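Long-range contacts in PT26-6P (Thermococcus sp., PDB 2WB7), which is of unknown function but is encoded by a euryarchaeal mobile element and joins two immunoglobulin-like domains to a helical domain: residues His54-Gly59 and Gln70-Ile75; Ala228-Gly233 and Leu254-Tyr259; Phe286-Asn291 and Gly330-Pro335. All blocks are in the same frame, centred on the assembly; numbering follows the deposited sequence.

Contact 1 (His54-Gly59 and Gln70-Ile75); sequences HIYGPG and QIRLEI
His54 and Arg72 face each other as a hydrogen-bonded antiparallel pair: Arg72 N donates to His54 O at 2.7 Å, and His54 N returns the bond to Arg72 O at 3.0 Å. Two residues along, Tyr56 and Gln70 repeat the scheme, with Tyr56 N on Gln70 O (2.6 Å) and Gln70 N on Tyr56 O (2.7 Å). Ile55 and Ile71 form the non-hydrogen-bonded pair between them, where Ile71 CA lies 3.2 Å from His54 O. The two strand segments run at 157° to each other, as the arms of the hairpin made by strands 52-62 and 66-75. On the face carrying His54, Tyr56, Gln70 and Arg72 the main meeting is diagonal. With Tyr56 CG anti to its carbonyl carbon (chi1 -53°), the ring leans along the sheet and presents its edge, at CE2, to Arg72 CB at 3.9 Å. The guanidinium beyond stands nearly perpendicular to that ring (89°) and forms a salt bridge with Asp123 on strand 120-129. The imidazole of His54 sits nearly parallel to the Glu74 carboxylate, but the approach is too close and poorly angled, so that contact is doubtful. Cutting the ring back to an alanine here would probably open a gap on this face, next to Arg72 and to Asn44 of strand 39-44. On the other face Ile71 packs against Ala92 of strand 85-96 and Leu124 of strand 120-129. The chemistry implies a hairpin joined by its main chain, with a polar, partly exposed face and an apolar one turned into the immunoglobulin-like domain.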
ATOM      1  N   HIS A  54       1.786  29.146  14.645  1.00 54.05           N
ATOM      2  CA  HIS A  54       2.545  28.074  14.001  1.00 52.69           C
ATOM      3  C   HIS A  54       1.662  26.873  13.676  1.00 51.56           C
ATOM      4  O   HIS A  54       0.821  26.457  14.488  1.00 50.84           O
ATOM      5  CB  HIS A  54       3.713  27.646  14.878  1.00 52.95           C
ATOM      6  CG  HIS A  54       4.715  28.733  15.106  1.00 54.34           C
ATOM      7  ND1 HIS A  54       5.811  28.917  14.291  1.00 55.06           N
ATOM      8  CD2 HIS A  54       4.774  29.710  16.046  1.00 55.29           C
ATOM      9  CE1 HIS A  54       6.506  29.956  14.720  1.00 55.56           C
ATOM     10  NE2 HIS A  54       5.899  30.454  15.784  1.00 55.39           N
ATOM     11  N   ILE A  55       1.859  26.335  12.474  1.00 50.52           N
ATOM     12  CA  ILE A  55       1.141  25.151  11.999  1.00 49.50           C
ATOM     13  C   ILE A  55       2.094  23.976  11.801  1.00 49.11           C
ATOM     14  O   ILE A  55       3.161  24.116  11.180  1.00 48.87           O
ATOM     15  CB  ILE A  55       0.419  25.424  10.664  1.00 49.45           C
ATOM     16  CG1 ILE A  55      -0.473  26.657  10.788  1.00 49.09           C
ATOM     17  CG2 ILE A  55      -0.396  24.218  10.235  1.00 48.20           C
ATOM     18  CD1 ILE A  55      -1.041  27.113   9.476  1.00 49.32           C
ATOM     19  N   TYR A  56       1.703  22.818  12.327  1.00 48.56           N
ATOM     20  CA  TYR A  56       2.509  21.607  12.200  1.00 48.11           C
ATOM     21  C   TYR A  56       1.715  20.410  11.680  1.00 47.96           C
ATOM     22  O   TYR A  56       0.555  20.199  12.059  1.00 47.74           O
ATOM     23  CB  TYR A  56       3.102  21.229  13.551  1.00 48.02           C
ATOM     24  CG  TYR A  56       3.860  22.328  14.227  1.00 47.44           C
ATOM     25  CD1 TYR A  56       5.222  22.483  14.020  1.00 46.18           C
ATOM     26  CD2 TYR A  56       3.217  23.202  15.093  1.00 47.10           C
ATOM     27  CE1 TYR A  56       5.920  23.485  14.636  1.00 46.80           C
ATOM     28  CE2 TYR A  56       3.908  24.202  15.727  1.00 47.59           C
ATOM     29  CZ  TYR A  56       5.264  24.342  15.495  1.00 48.33           C
ATOM     30  OH  TYR A  56       5.964  25.351  16.124  1.00 50.11           O
ATOM     31  N   GLY A  57       2.357  19.613  10.831  1.00 47.63           N
ATOM     32  CA  GLY A  57       1.785  18.352  10.381  1.00 47.41           C
ATOM     33  C   GLY A  57       2.877  17.325  10.155  1.00 47.15           C
ATOM     34  O   GLY A  57       4.051  17.625  10.335  1.00 46.91           O
ATOM     35  N   PRO A  58       2.492  16.105   9.750  1.00 47.17           N
ATOM     36  CA  PRO A  58       3.460  15.028   9.541  1.00 47.07           C
ATOM     37  C   PRO A  58       4.513  15.426   8.520  1.00 46.99           C
ATOM     38  O   PRO A  58       4.271  16.309   7.702  1.00 47.13           O
ATOM     39  CB  PRO A  58       2.607  13.882   8.992  1.00 46.83           C
ATOM     40  CG  PRO A  58       1.212  14.199   9.420  1.00 47.24           C
ATOM     41  CD  PRO A  58       1.117  15.694   9.420  1.00 47.05           C
ATOM     42  N   GLY A  59       5.679  14.793   8.589  1.00 46.99           N
ATOM     43  CA  GLY A  59       6.711  14.988   7.586  1.00 47.21           C
ATOM     44  C   GLY A  59       6.392  14.167   6.351  1.00 47.57           C
ATOM     45  O   GLY A  59       6.703  14.563   5.228  1.00 47.76           O
ATOM     46  N   GLN A  70      -1.363  20.241  13.972  1.00 42.16           N
ATOM     47  CA  GLN A  70      -1.229  20.999  15.204  1.00 42.99           C
ATOM     48  C   GLN A  70      -1.054  22.484  14.918  1.00 43.70           C
ATOM     49  O   GLN A  70      -0.278  22.888  14.045  1.00 43.25           O
ATOM     50  CB  GLN A  70      -0.063  20.476  16.035  1.00 43.02           C
ATOM     51  CG  GLN A  70      -0.490  19.495  17.095  1.00 43.97           C
ATOM     52  CD  GLN A  70       0.682  18.864  17.807  1.00 44.16           C
ATOM     53  OE1 GLN A  70       1.388  18.043  17.235  1.00 44.90           O
ATOM     54  NE2 GLN A  70       0.886  19.233  19.066  1.00 44.78           N
ATOM     55  N   ILE A  71      -1.810  23.290  15.652  1.00 44.95           N
ATOM     56  CA  ILE A  71      -1.687  24.744  15.604  1.00 46.04           C
ATOM     57  C   ILE A  71      -1.222  25.274  16.961  1.00 46.46           C
ATOM     58  O   ILE A  71      -1.865  25.049  17.980  1.00 45.95           O
ATOM     59  CB  ILE A  71      -3.028  25.395  15.273  1.00 45.98           C
ATOM     60  CG1 ILE A  71      -3.619  24.769  14.008  1.00 46.56           C
ATOM     61  CG2 ILE A  71      -2.858  26.896  15.125  1.00 46.26           C
ATOM     62  CD1 ILE A  71      -5.150  24.901  13.919  1.00 48.06           C
ATOM     63  N   ARG A  72      -0.103  25.982  16.969  1.00 47.37           N
ATOM     64  CA  ARG A  72       0.411  26.520  18.209  1.00 48.65           C
ATOM     65  C   ARG A  72       0.328  28.052  18.265  1.00 49.15           C
ATOM     66  O   ARG A  72       0.926  28.750  17.440  1.00 49.34           O
ATOM     67  CB  ARG A  72       1.841  26.053  18.414  1.00 48.78           C
ATOM     68  CG  ARG A  72       2.502  26.624  19.626  1.00 50.90           C
ATOM     69  CD  ARG A  72       3.981  26.394  19.522  1.00 56.03           C
ATOM     70  NE  ARG A  72       4.576  26.154  20.827  1.00 61.02           N
ATOM     71  CZ  ARG A  72       4.548  24.979  21.449  1.00 63.30           C
ATOM     72  NH1 ARG A  72       3.945  23.937  20.873  1.00 63.63           N
ATOM     73  NH2 ARG A  72       5.124  24.852  22.646  1.00 64.29           N
ATOM     74  N   LEU A  73      -0.406  28.561  19.252  1.00 49.85           N
ATOM     75  CA  LEU A  73      -0.583  29.996  19.440  1.00 50.69           C
ATOM     76  C   LEU A  73       0.249  30.517  20.618  1.00 51.42           C
ATOM     77  O   LEU A  73       0.047  30.088  21.748  1.00 51.30           O
ATOM     78  CB  LEU A  73      -2.055  30.289  19.714  1.00 50.71           C
ATOM     79  CG  LEU A  73      -3.090  29.679  18.766  1.00 50.31           C
ATOM     80  CD1 LEU A  73      -4.480  30.177  19.117  1.00 49.65           C
ATOM     81  CD2 LEU A  73      -2.744  30.035  17.345  1.00 49.84           C
ATOM     82  N   GLU A  74       1.177  31.436  20.361  1.00 52.64           N
ATOM     83  CA  GLU A  74       1.913  32.095  21.444  1.00 54.25           C
ATOM     84  C   GLU A  74       1.337  33.460  21.783  1.00 54.26           C
ATOM     85  O   GLU A  74       1.278  34.343  20.935  1.00 54.05           O
ATOM     86  CB  GLU A  74       3.382  32.289  21.081  1.00 54.63           C
ATOM     87  CG  GLU A  74       4.005  31.114  20.365  1.00 58.44           C
ATOM     88  CD  GLU A  74       5.168  31.544  19.460  1.00 63.54           C
ATOM     89  OE1 GLU A  74       5.529  30.762  18.538  1.00 65.11           O
ATOM     90  OE2 GLU A  74       5.694  32.677  19.652  1.00 64.75           O
ATOM     91  N   ILE A  75       0.915  33.630  23.028  1.00 54.98           N
ATOM     92  CA  ILE A  75       0.636  34.959  23.542  1.00 55.62           C
ATOM     93  C   ILE A  75       1.930  35.545  24.123  1.00 56.31           C
ATOM     94  O   ILE A  75       2.398  35.097  25.166  1.00 55.94           O
ATOM     95  CB  ILE A  75      -0.452  34.930  24.622  1.00 55.34           C
ATOM     96  CG1 ILE A  75      -1.508  33.860  24.311  1.00 55.24           C
ATOM     97  CG2 ILE A  75      -1.071  36.299  24.786  1.00 55.31           C
ATOM     98  CD1 ILE A  75      -2.230  34.047  23.022  1.00 54.68           C
TER

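Contact 2 (Ala228-Gly233 and Leu254-Tyr259); sequences ATIDGG and LYQNKY
Gln256, at the break in strand 253-261, reaches into the bend of 228-233 and uses both ends of its amide on one residue. Its OE1 takes the N-H of Ile230 (3.2 Å) on a lone pair, in the carbonyl plane, while NE2 donates back to Ile230 O, a partner lying in the amide plane. A second, less favourable bond runs from NE2 to Gly233 O at 3.2 Å; here the nitrogen stands above the carbonyl plane. The bend at chi2 (-64°) brings the amide to the loop, and its bonds at OE1 and NE2 then fix its rotation. This is the tight part. Gly233, having no side chain, lies with its CA directly beside NE2, and Ile230 CD1 packs against Leu254 CB, at 3.7 Å, the two side chains crossing at about a right angle.

Residues 230-233 form a type II beta turn, with Gly232 at the third position and Gly233 N bonded to Ile230 O, an oxygen thus shared with the glutamine. Beyond the turn Met234 makes backbone bonds with Leu254 and Gln256, and Ala27 of helix 21-34 covers Ile230 and Leu254.

The outer corner is looser: Asp231 and Gly232 are exposed, and Asp231 N turns to Glu30 instead. At the other end the segments draw apart, and a water fills in. It accepts from Asn257 N and lies 2.9 Å from both Ala228 O and Gln256 OE1. Past it, Ala228 CB touches Tyr259 CD1 (3.5 Å), a ring whose hydroxyl bonds to Ile268 O and which Leu31 of the same helix also touches.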
ATOM      1  N   ALA A 228       6.048   1.135   0.713  1.00 60.81           N
ATOM      2  CA  ALA A 228       5.198   0.132   1.340  1.00 59.48           C
ATOM      3  C   ALA A 228       5.546  -1.307   0.966  1.00 58.64           C
ATOM      4  O   ALA A 228       4.721  -2.039   0.444  1.00 58.66           O
ATOM      5  CB  ALA A 228       3.751   0.416   1.025  1.00 59.57           C
ATOM      6  N   THR A 229       6.770  -1.713   1.256  1.00 57.72           N
ATOM      7  CA  THR A 229       7.213  -3.062   0.985  1.00 56.66           C
ATOM      8  C   THR A 229       7.368  -3.819   2.284  1.00 56.00           C
ATOM      9  O   THR A 229       7.897  -3.278   3.239  1.00 55.93           O
ATOM     10  CB  THR A 229       8.589  -3.022   0.337  1.00 56.58           C
ATOM     11  OG1 THR A 229       8.454  -2.563  -1.009  1.00 56.22           O
ATOM     12  CG2 THR A 229       9.229  -4.396   0.347  1.00 56.99           C
ATOM     13  N   ILE A 230       6.908  -5.065   2.329  1.00 55.29           N
ATOM     14  CA  ILE A 230       7.260  -5.940   3.446  1.00 54.58           C
ATOM     15  C   ILE A 230       8.424  -6.854   3.050  1.00 54.25           C
ATOM     16  O   ILE A 230       8.514  -7.302   1.912  1.00 53.88           O
ATOM     17  CB  ILE A 230       6.072  -6.773   3.942  1.00 54.46           C
ATOM     18  CG1 ILE A 230       5.475  -7.588   2.807  1.00 54.43           C
ATOM     19  CG2 ILE A 230       5.008  -5.878   4.544  1.00 54.44           C
ATOM     20  CD1 ILE A 230       4.392  -8.560   3.278  1.00 54.70           C
ATOM     21  N   ASP A 231       9.323  -7.107   3.990  1.00 54.05           N
ATOM     22  CA  ASP A 231      10.490  -7.940   3.718  1.00 54.08           C
ATOM     23  C   ASP A 231      10.048  -9.369   3.458  1.00 53.35           C
ATOM     24  O   ASP A 231       9.398  -9.991   4.306  1.00 53.56           O
ATOM     25  CB  ASP A 231      11.459  -7.935   4.907  1.00 54.64           C
ATOM     26  CG  ASP A 231      12.060  -6.561   5.181  1.00 56.58           C
ATOM     27  OD1 ASP A 231      12.364  -5.827   4.208  1.00 58.34           O
ATOM     28  OD2 ASP A 231      12.225  -6.221   6.379  1.00 58.58           O
ATOM     29  N   GLY A 232      10.405  -9.900   2.296  1.00 52.34           N
ATOM     30  CA  GLY A 232      10.077 -11.288   1.987  1.00 50.79           C
ATOM     31  C   GLY A 232       8.679 -11.523   1.439  1.00 49.59           C
ATOM     32  O   GLY A 232       8.339 -12.661   1.088  1.00 50.16           O
ATOM     33  N   GLY A 233       7.860 -10.471   1.364  1.00 47.73           N
ATOM     34  CA  GLY A 233       6.553 -10.584   0.717  1.00 45.33           C
ATOM     35  C   GLY A 233       6.723 -11.097  -0.701  1.00 43.79           C
ATOM     36  O   GLY A 233       7.726 -10.808  -1.339  1.00 43.54           O
ATOM     37  N   LEU A 254       2.928 -14.286   2.668  1.00 33.71           N
ATOM     38  CA  LEU A 254       2.500 -12.903   2.608  1.00 33.38           C
ATOM     39  C   LEU A 254       2.751 -12.416   1.201  1.00 33.20           C
ATOM     40  O   LEU A 254       3.725 -12.812   0.564  1.00 33.50           O
ATOM     41  CB  LEU A 254       3.304 -12.062   3.575  1.00 33.50           C
ATOM     42  CG  LEU A 254       3.050 -12.331   5.063  1.00 34.36           C
ATOM     43  CD1 LEU A 254       3.717 -11.208   5.877  1.00 34.92           C
ATOM     44  CD2 LEU A 254       1.545 -12.439   5.369  1.00 32.21           C
ATOM     45  N   TYR A 255       1.875 -11.570   0.689  1.00 32.64           N
ATOM     46  CA  TYR A 255       2.123 -11.023  -0.640  1.00 32.47           C
ATOM     47  C   TYR A 255       2.513  -9.558  -0.526  1.00 32.48           C
ATOM     48  O   TYR A 255       2.071  -8.860   0.387  1.00 32.21           O
ATOM     49  CB  TYR A 255       0.894 -11.207  -1.554  1.00 32.00           C
ATOM     50  CG  TYR A 255       0.941 -12.472  -2.390  1.00 30.83           C
ATOM     51  CD1 TYR A 255       0.459 -13.683  -1.903  1.00 29.47           C
ATOM     52  CD2 TYR A 255       1.480 -12.453  -3.669  1.00 30.10           C
ATOM     53  CE1 TYR A 255       0.516 -14.827  -2.670  1.00 28.52           C
ATOM     54  CE2 TYR A 255       1.540 -13.582  -4.437  1.00 27.78           C
ATOM     55  CZ  TYR A 255       1.060 -14.759  -3.943  1.00 28.99           C
ATOM     56  OH  TYR A 255       1.132 -15.877  -4.732  1.00 30.77           O
ATOM     57  N   GLN A 256       3.356  -9.086  -1.431  1.00 32.73           N
ATOM     58  CA  GLN A 256       3.488  -7.651  -1.567  1.00 33.09           C
ATOM     59  C   GLN A 256       2.111  -7.162  -2.042  1.00 33.37           C
ATOM     60  O   GLN A 256       1.407  -7.876  -2.776  1.00 33.42           O
ATOM     61  CB  GLN A 256       4.580  -7.277  -2.576  1.00 33.12           C
ATOM     62  CG  GLN A 256       5.990  -7.747  -2.242  1.00 33.76           C
ATOM     63  CD  GLN A 256       6.542  -7.117  -0.983  1.00 36.14           C
ATOM     64  OE1 GLN A 256       6.177  -5.998  -0.608  1.00 36.96           O
ATOM     65  NE2 GLN A 256       7.436  -7.835  -0.316  1.00 37.51           N
ATOM     66  N   ASN A 257       1.713  -5.966  -1.609  1.00 33.25           N
ATOM     67  CA  ASN A 257       0.492  -5.337  -2.102  1.00 33.03           C
ATOM     68  C   ASN A 257       0.845  -4.025  -2.782  1.00 32.97           C
ATOM     69  O   ASN A 257       1.766  -3.343  -2.366  1.00 32.98           O
ATOM     70  CB  ASN A 257      -0.469  -5.015  -0.952  1.00 33.17           C
ATOM     71  CG  ASN A 257      -1.248  -6.212  -0.472  1.00 33.67           C
ATOM     72  OD1 ASN A 257      -0.893  -6.831   0.522  1.00 37.37           O
ATOM     73  ND2 ASN A 257      -2.323  -6.536  -1.159  1.00 34.50           N
ATOM     74  N   LYS A 258       0.089  -3.661  -3.808  1.00 32.95           N
ATOM     75  CA  LYS A 258       0.149  -2.327  -4.366  1.00 32.83           C
ATOM     76  C   LYS A 258      -0.946  -1.505  -3.672  1.00 32.32           C
ATOM     77  O   LYS A 258      -2.087  -1.941  -3.589  1.00 32.00           O
ATOM     78  CB  LYS A 258      -0.120  -2.406  -5.861  1.00 33.26           C
ATOM     79  CG  LYS A 258       0.520  -1.307  -6.688  1.00 35.73           C
ATOM     80  CD  LYS A 258      -0.246  -1.083  -7.989  1.00 40.62           C
ATOM     81  CE  LYS A 258      -0.964  -2.355  -8.488  1.00 43.54           C
ATOM     82  NZ  LYS A 258      -1.832  -2.101  -9.713  1.00 44.96           N
ATOM     83  N   TYR A 259      -0.603  -0.329  -3.157  1.00 32.06           N
ATOM     84  CA  TYR A 259      -1.554   0.462  -2.371  1.00 31.72           C
ATOM     85  C   TYR A 259      -1.917   1.776  -3.036  1.00 31.66           C
ATOM     86  O   TYR A 259      -1.079   2.373  -3.696  1.00 31.66           O
ATOM     87  CB  TYR A 259      -0.967   0.809  -1.006  1.00 31.68           C
ATOM     88  CG  TYR A 259      -0.687  -0.357  -0.098  1.00 31.44           C
ATOM     89  CD1 TYR A 259       0.605  -0.850   0.040  1.00 32.00           C
ATOM     90  CD2 TYR A 259      -1.704  -0.943   0.646  1.00 30.29           C
ATOM     91  CE1 TYR A 259       0.872  -1.918   0.883  1.00 33.18           C
ATOM     92  CE2 TYR A 259      -1.456  -2.002   1.484  1.00 30.79           C
ATOM     93  CZ  TYR A 259      -0.164  -2.484   1.609  1.00 32.73           C
ATOM     94  OH  TYR A 259       0.106  -3.545   2.444  1.00 33.56           O
TER
HETATM   95  O   HOH W   1       3.723  -4.810   0.398  1.00 29.03           O

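Contact 3 (Phe286-Asn291 and Gly330-Pro335); sequences FLITPN and GDLTEP
Pro335 and Leu287 lie side by side and point the same way, Leu287 CD1 resting 3.7 Å from Pro335 CB. The placing of CG anti to the backbone N of Leu287 (chi1 -172°) carries this branch alongside the proline ring. Thr289, two residues on and on the same side of the strand, crosses that ring obliquely and sets its methyl CG2 3.6 Å from Pro335 CG. The proline ring therefore bridges two neighbouring side chains of 286-291. Between them the backbone joins in: Pro335 CA directs its hydrogen at Ile288 O, 3.3 Å away, with an angle of 154° at the hydrogen.

Ile288 projects from the other side of its strand. Its CG2 meets Leu332 CD1 at 4.0 Å, the two side chains crossing obliquely, methyl against methyl. Pro290 faces the backbone of the same leucine: its CB, CG and CD gather round Leu332 O, while its CD lies 4.4 Å from Leu332 CB. Leu332 is the centre of an inverse gamma turn, which swings the chain off strand 319-331. No hydrogen bond links the two segments; apolar contacts, the one CA-H...O approach and the Pro290 ring against a carbonyl do the work.

In the wider fold, residues 332-335 connect strand 319-331 to strand 336-343, the two outermost strands of one antiparallel sheet, as they pass the end of strand 281-290. Helix 21-34 takes Leu287 and Thr289 on Ala24 and Ala28, whereas Ile288 turns to Phe308 and Phe338, and Leu332 to Ile302 of strand 301-314.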
ATOM      1  N   PHE A 286      -7.105 -11.360   4.569  1.00 31.35           N
ATOM      2  CA  PHE A 286      -6.682  -9.972   4.658  1.00 31.73           C
ATOM      3  C   PHE A 286      -6.736  -9.437   6.082  1.00 31.81           C
ATOM      4  O   PHE A 286      -7.713  -9.638   6.796  1.00 31.71           O
ATOM      5  CB  PHE A 286      -7.552  -9.090   3.774  1.00 32.00           C
ATOM      6  CG  PHE A 286      -7.549  -9.479   2.330  1.00 32.63           C
ATOM      7  CD1 PHE A 286      -8.489 -10.379   1.834  1.00 33.64           C
ATOM      8  CD2 PHE A 286      -6.636  -8.911   1.451  1.00 33.67           C
ATOM      9  CE1 PHE A 286      -8.505 -10.729   0.482  1.00 33.88           C
ATOM     10  CE2 PHE A 286      -6.644  -9.251   0.090  1.00 34.64           C
ATOM     11  CZ  PHE A 286      -7.582 -10.160  -0.394  1.00 33.51           C
ATOM     12  N   LEU A 287      -5.681  -8.748   6.488  1.00 31.87           N
ATOM     13  CA  LEU A 287      -5.652  -8.086   7.774  1.00 32.19           C
ATOM     14  C   LEU A 287      -5.909  -6.602   7.565  1.00 32.84           C
ATOM     15  O   LEU A 287      -5.268  -5.969   6.719  1.00 32.91           O
ATOM     16  CB  LEU A 287      -4.270  -8.266   8.378  1.00 31.99           C
ATOM     17  CG  LEU A 287      -4.109  -7.804   9.807  1.00 31.93           C
ATOM     18  CD1 LEU A 287      -5.290  -8.281  10.618  1.00 33.30           C
ATOM     19  CD2 LEU A 287      -2.858  -8.408  10.337  1.00 32.11           C
ATOM     20  N   ILE A 288      -6.852  -6.043   8.310  1.00 33.57           N
ATOM     21  CA  ILE A 288      -7.078  -4.605   8.280  1.00 34.41           C
ATOM     22  C   ILE A 288      -6.689  -4.014   9.633  1.00 35.41           C
ATOM     23  O   ILE A 288      -7.243  -4.396  10.640  1.00 35.12           O
ATOM     24  CB  ILE A 288      -8.545  -4.274   7.970  1.00 34.22           C
ATOM     25  CG1 ILE A 288      -8.960  -4.870   6.627  1.00 33.30           C
ATOM     26  CG2 ILE A 288      -8.756  -2.774   7.925  1.00 33.99           C
ATOM     27  CD1 ILE A 288     -10.383  -4.533   6.245  1.00 30.85           C
ATOM     28  N   THR A 289      -5.727  -3.099   9.657  1.00 37.31           N
ATOM     29  CA  THR A 289      -5.202  -2.571  10.926  1.00 39.81           C
ATOM     30  C   THR A 289      -5.207  -1.061  10.925  1.00 41.09           C
ATOM     31  O   THR A 289      -4.683  -0.449   9.996  1.00 41.18           O
ATOM     32  CB  THR A 289      -3.719  -2.963  11.149  1.00 39.69           C
ATOM     33  OG1 THR A 289      -3.464  -4.248  10.582  1.00 41.97           O
ATOM     34  CG2 THR A 289      -3.371  -2.993  12.626  1.00 39.50           C
ATOM     35  N   PRO A 290      -5.784  -0.445  11.963  1.00 42.66           N
ATOM     36  CA  PRO A 290      -5.588   0.992  12.029  1.00 43.90           C
ATOM     37  C   PRO A 290      -4.092   1.201  12.208  1.00 45.17           C
ATOM     38  O   PRO A 290      -3.417   0.338  12.775  1.00 45.34           O
ATOM     39  CB  PRO A 290      -6.349   1.391  13.290  1.00 43.76           C
ATOM     40  CG  PRO A 290      -6.381   0.133  14.123  1.00 43.51           C
ATOM     41  CD  PRO A 290      -6.560  -0.956  13.105  1.00 42.98           C
ATOM     42  N   ASN A 291      -3.569   2.305  11.693  1.00 46.57           N
ATOM     43  CA  ASN A 291      -2.141   2.570  11.769  1.00 47.81           C
ATOM     44  C   ASN A 291      -1.825   3.383  13.033  1.00 48.36           C
ATOM     45  O   ASN A 291      -2.132   4.584  13.108  1.00 48.31           O
ATOM     46  CB  ASN A 291      -1.659   3.264  10.497  1.00 48.21           C
ATOM     47  CG  ASN A 291      -0.272   3.805  10.639  1.00 49.90           C
ATOM     48  OD1 ASN A 291       0.256   3.873  11.746  1.00 52.00           O
ATOM     49  ND2 ASN A 291       0.336   4.198   9.523  1.00 52.15           N
ATOM     50  N   GLY A 330     -17.358  -1.957  11.828  1.00 42.35           N
ATOM     51  CA  GLY A 330     -17.601  -1.094  12.979  1.00 44.11           C
ATOM     52  C   GLY A 330     -16.367  -0.237  13.254  1.00 45.39           C
ATOM     53  O   GLY A 330     -15.787   0.342  12.339  1.00 45.69           O
ATOM     54  N   ASP A 331     -15.948  -0.157  14.507  1.00 46.43           N
ATOM     55  CA  ASP A 331     -14.775   0.620  14.838  1.00 47.70           C
ATOM     56  C   ASP A 331     -13.577  -0.264  14.610  1.00 47.92           C
ATOM     57  O   ASP A 331     -13.536  -1.358  15.149  1.00 48.06           O
ATOM     58  CB  ASP A 331     -14.854   1.083  16.294  1.00 48.21           C
ATOM     59  CG  ASP A 331     -16.065   1.995  16.550  1.00 51.19           C
ATOM     60  OD1 ASP A 331     -16.031   3.170  16.099  1.00 55.59           O
ATOM     61  OD2 ASP A 331     -17.055   1.542  17.182  1.00 52.77           O
ATOM     62  N   LEU A 332     -12.623   0.168  13.783  1.00 48.44           N
ATOM     63  CA  LEU A 332     -11.408  -0.622  13.619  1.00 49.23           C
ATOM     64  C   LEU A 332     -10.389  -0.242  14.662  1.00 49.71           C
ATOM     65  O   LEU A 332      -9.326   0.304  14.363  1.00 50.14           O
ATOM     66  CB  LEU A 332     -10.812  -0.593  12.208  1.00 49.32           C
ATOM     67  CG  LEU A 332     -10.828   0.627  11.304  1.00 49.95           C
ATOM     68  CD1 LEU A 332      -9.979   0.310  10.096  1.00 49.50           C
ATOM     69  CD2 LEU A 332     -12.251   0.977  10.872  1.00 50.17           C
ATOM     70  N   THR A 333     -10.740  -0.555  15.896  1.00 50.01           N
ATOM     71  CA  THR A 333      -9.845  -0.414  17.013  1.00 50.34           C
ATOM     72  C   THR A 333      -8.923  -1.632  17.099  1.00 49.90           C
ATOM     73  O   THR A 333      -7.839  -1.562  17.675  1.00 50.35           O
ATOM     74  CB  THR A 333     -10.660  -0.318  18.291  1.00 50.61           C
ATOM     75  OG1 THR A 333     -11.354  -1.559  18.484  1.00 51.62           O
ATOM     76  CG2 THR A 333     -11.684   0.815  18.155  1.00 50.82           C
ATOM     77  N   GLU A 334      -9.344  -2.760  16.548  1.00 49.04           N
ATOM     78  CA  GLU A 334      -8.448  -3.921  16.524  1.00 48.45           C
ATOM     79  C   GLU A 334      -8.294  -4.559  15.149  1.00 47.03           C
ATOM     80  O   GLU A 334      -9.253  -4.618  14.374  1.00 47.03           O
ATOM     81  CB  GLU A 334      -8.863  -4.975  17.553  1.00 48.88           C
ATOM     82  CG  GLU A 334     -10.347  -5.109  17.803  1.00 51.60           C
ATOM     83  CD  GLU A 334     -10.612  -6.016  18.996  1.00 56.11           C
ATOM     84  OE1 GLU A 334      -9.701  -6.141  19.839  1.00 58.06           O
ATOM     85  OE2 GLU A 334     -11.709  -6.615  19.098  1.00 58.68           O
ATOM     86  N   PRO A 335      -7.082  -5.055  14.851  1.00 45.56           N
ATOM     87  CA  PRO A 335      -6.809  -5.750  13.590  1.00 44.38           C
ATOM     88  C   PRO A 335      -7.855  -6.827  13.360  1.00 43.02           C
ATOM     89  O   PRO A 335      -8.273  -7.488  14.298  1.00 43.29           O
ATOM     90  CB  PRO A 335      -5.435  -6.387  13.830  1.00 44.49           C
ATOM     91  CG  PRO A 335      -4.792  -5.497  14.840  1.00 44.69           C
ATOM     92  CD  PRO A 335      -5.908  -5.028  15.736  1.00 45.15           C
TER

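In the fold
Contact 1 stands apart in the first immunoglobulin-like domain, its centre about 29 Å from that of the chain, whereas contact 2 lies nearest the middle, at about 8 Å. Contacts 2 and 3 reach the same antiparallel sheet and both lean on helix 21-34, yet their nearest atoms remain about 5 Å apart. All three are partly buried; the exposed residues that touch lie in loops of contacts 2 and 3. Their chemistry follows their place: main-chain pairing between adjacent hairpin strands in contact 1, a side-chain amide and a water tying a loop to a strand in contact 2, and apolar fit without hydrogen bonds where a connection passes a strand end in contact 3.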